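PDB 3UMA: glutathione-dependent peroxiredoxin from Sinorhizobium meliloti, which probably reduces hydrogen peroxide and organic hydroperoxides to water and alcohols at the expense of glutathione, protecting the cell against oxidative stress. Local coordinates for residues Gly29-Asn34 with Asp157-Ala162. Sequence-based numbering, arbitrary orientation.
Sequences GDKLPN and DGVVKA
Gly158 O accepts a nearly linear hydrogen bond from Leu32 N (3.0 Å). Gly158 O also lies 3.6 Å from Lys31 CA in a CH···O contact, and the base of the Leu32 side chain rests beside it. Asp157 and Gly158, both at positive phi, form the type I'-like two-residue turn of the 147-156/159-165 beta-hairpin. Val159 faces Lys31 as a non-hydrogen-bonded antiparallel pair, a single bridge with 4.4 Å between the two CA atoms. The two methyls of Val159 part: Val159 CG2 meets Lys31 CG at 4.1 Å, whereas CG1, anti to the backbone N (chi1 173°), lies over the carbonyl oxygens of Gly29 and Asp30. Val160 is held on both its polar backbone atoms, since Val160 N donates to Asp30 O (2.9 Å) and Val160 O accepts from Gly29 N (2.7 Å). The Val160 and Leu32 side chains cross at about a right angle, Val160 CG2 touching Leu32 CD2 at 3.9 Å; Leu32 also touches Met153 and Val155 of strand 147-156 and Phe129 of helix 128-132. The N-terminal loop thus adds a short antiparallel pairing to the edge strand of the central sheet in this thioredoxin-fold peroxiredoxin, away from the predicted active-site Cys72.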
ATOM      1  N   GLY A  29       7.429 -13.816   6.613  1.00 27.47           N
ATOM      2  CA  GLY A  29       7.801 -14.280   7.943  1.00 28.07           C
ATOM      3  C   GLY A  29       8.108 -13.151   8.906  1.00 28.39           C
ATOM      4  O   GLY A  29       7.969 -13.347  10.109  1.00 28.77           O
ATOM      5  N   ASP A  30       8.535 -11.985   8.391  1.00 28.09           N
ATOM      6  CA  ASP A  30       8.847 -10.813   9.229  1.00 27.62           C
ATOM      7  C   ASP A  30       7.568 -10.184   9.792  1.00 27.53           C
ATOM      8  O   ASP A  30       6.518 -10.182   9.150  1.00 27.05           O
ATOM      9  CB  ASP A  30       9.591  -9.712   8.437  1.00 27.71           C
ATOM     10  CG  ASP A  30      11.030 -10.078   8.074  1.00 28.37           C
ATOM     11  OD1 ASP A  30      11.602 -11.001   8.673  1.00 31.19           O
ATOM     12  OD2 ASP A  30      11.609  -9.425   7.174  1.00 26.26           O
ATOM     13  N   LYS A  31       7.670  -9.635  10.997  1.00 27.99           N
ATOM     14  CA  LYS A  31       6.631  -8.746  11.512  1.00 28.35           C
ATOM     15  C   LYS A  31       6.819  -7.351  10.904  1.00 27.66           C
ATOM     16  O   LYS A  31       7.947  -6.919  10.680  1.00 27.52           O
ATOM     17  CB  LYS A  31       6.708  -8.660  13.043  1.00 29.29           C
ATOM     18  CG  LYS A  31       6.569 -10.018  13.769  1.00 32.21           C
ATOM     19  CD  LYS A  31       6.559  -9.856  15.295  1.00 37.00           C
ATOM     20  CE  LYS A  31       7.951  -9.567  15.841  1.00 39.05           C
ATOM     21  NZ  LYS A  31       7.978  -8.898  17.200  1.00 40.25           N
ATOM     22  N   LEU A  32       5.719  -6.662  10.623  1.00 27.17           N
ATOM     23  CA  LEU A  32       5.792  -5.257  10.221  1.00 27.10           C
ATOM     24  C   LEU A  32       6.176  -4.363  11.414  1.00 27.42           C
ATOM     25  O   LEU A  32       5.684  -4.572  12.523  1.00 27.12           O
ATOM     26  CB  LEU A  32       4.460  -4.793   9.635  1.00 26.61           C
ATOM     27  CG  LEU A  32       4.007  -5.342   8.270  1.00 26.80           C
ATOM     28  CD1 LEU A  32       2.677  -4.738   7.912  1.00 25.52           C
ATOM     29  CD2 LEU A  32       5.021  -5.052   7.173  1.00 25.93           C
ATOM     30  N   PRO A  33       7.054  -3.365  11.191  1.00 27.11           N
ATOM     31  CA  PRO A  33       7.329  -2.409  12.264  1.00 26.85           C
ATOM     32  C   PRO A  33       6.081  -1.605  12.563  1.00 26.52           C
ATOM     33  O   PRO A  33       5.194  -1.494  11.710  1.00 26.18           O
ATOM     34  CB  PRO A  33       8.425  -1.508  11.674  1.00 26.99           C
ATOM     35  CG  PRO A  33       8.209  -1.582  10.203  1.00 27.18           C
ATOM     36  CD  PRO A  33       7.750  -3.004   9.945  1.00 27.48           C
ATOM     37  N   ASN A  34       6.007  -1.085  13.786  1.00 26.33           N
ATOM     38  CA  ASN A  34       4.947  -0.180  14.221  1.00 26.42           C
ATOM     39  C   ASN A  34       5.051   1.097  13.402  1.00 25.68           C
ATOM     40  O   ASN A  34       6.150   1.525  13.087  1.00 24.62           O
ATOM     41  CB  ASN A  34       5.153   0.115  15.719  1.00 27.27           C
ATOM     42  CG  ASN A  34       4.036   0.919  16.339  1.00 30.65           C
ATOM     43  OD1 ASN A  34       2.860   0.515  16.319  1.00 35.53           O
ATOM     44  ND2 ASN A  34       4.400   2.060  16.954  1.00 33.96           N
ATOM     45  N   ASP A 157      -2.289 -11.036  11.209  1.00 25.88           N
ATOM     46  CA  ASP A 157      -1.989 -10.502  12.545  1.00 26.48           C
ATOM     47  C   ASP A 157      -0.609  -9.839  12.561  1.00 26.48           C
ATOM     48  O   ASP A 157       0.249 -10.184  13.381  1.00 26.64           O
ATOM     49  CB  ASP A 157      -2.072 -11.605  13.623  1.00 27.18           C
ATOM     50  CG  ASP A 157      -1.939 -11.050  15.053  1.00 28.53           C
ATOM     51  OD1 ASP A 157      -2.695 -10.122  15.435  1.00 30.16           O
ATOM     52  OD2 ASP A 157      -1.060 -11.534  15.785  1.00 30.48           O
ATOM     53  N   GLY A 158      -0.382  -8.922  11.612  1.00 26.20           N
ATOM     54  CA  GLY A 158       0.849  -8.149  11.572  1.00 25.04           C
ATOM     55  C   GLY A 158       2.060  -8.843  10.990  1.00 24.56           C
ATOM     56  O   GLY A 158       3.140  -8.253  10.950  1.00 24.68           O
ATOM     57  N   VAL A 159       1.900 -10.081  10.523  1.00 24.53           N
ATOM     58  CA  VAL A 159       3.028 -10.864  10.004  1.00 24.62           C
ATOM     59  C   VAL A 159       2.925 -11.037   8.476  1.00 24.45           C
ATOM     60  O   VAL A 159       1.861 -11.391   7.963  1.00 23.81           O
ATOM     61  CB  VAL A 159       3.135 -12.274  10.696  1.00 25.44           C
ATOM     62  CG1 VAL A 159       4.201 -13.144  10.025  1.00 24.30           C
ATOM     63  CG2 VAL A 159       3.446 -12.143  12.206  1.00 25.31           C
ATOM     64  N   VAL A 160       4.032 -10.791   7.772  1.00 24.37           N
ATOM     65  CA  VAL A 160       4.070 -10.900   6.302  1.00 24.17           C
ATOM     66  C   VAL A 160       4.006 -12.363   5.843  1.00 24.56           C
ATOM     67  O   VAL A 160       4.921 -13.133   6.087  1.00 24.86           O
ATOM     68  CB  VAL A 160       5.333 -10.248   5.691  1.00 23.66           C
ATOM     69  CG1 VAL A 160       5.304 -10.358   4.152  1.00 22.26           C
ATOM     70  CG2 VAL A 160       5.463  -8.786   6.111  1.00 23.13           C
ATOM     71  N   LYS A 161       2.919 -12.718   5.177  1.00 25.18           N
ATOM     72  CA  LYS A 161       2.702 -14.080   4.698  1.00 25.90           C
ATOM     73  C   LYS A 161       2.955 -14.240   3.203  1.00 25.27           C
ATOM     74  O   LYS A 161       3.342 -15.308   2.757  1.00 25.76           O
ATOM     75  CB  LYS A 161       1.283 -14.548   5.048  1.00 25.80           C
ATOM     76  CG  LYS A 161       1.047 -14.719   6.555  1.00 28.64           C
ATOM     77  CD  LYS A 161       2.026 -15.731   7.176  1.00 31.37           C
ATOM     78  CE  LYS A 161       1.744 -15.949   8.673  1.00 34.26           C
ATOM     79  NZ  LYS A 161       2.701 -16.960   9.257  1.00 34.75           N
ATOM     80  N   ALA A 162       2.717 -13.179   2.438  1.00 24.55           N
ATOM     81  CA  ALA A 162       3.024 -13.165   1.007  1.00 23.25           C
ATOM     82  C   ALA A 162       3.495 -11.763   0.649  1.00 22.74           C
ATOM     83  O   ALA A 162       2.967 -10.781   1.168  1.00 22.59           O
ATOM     84  CB  ALA A 162       1.809 -13.543   0.194  1.00 22.98           C
TER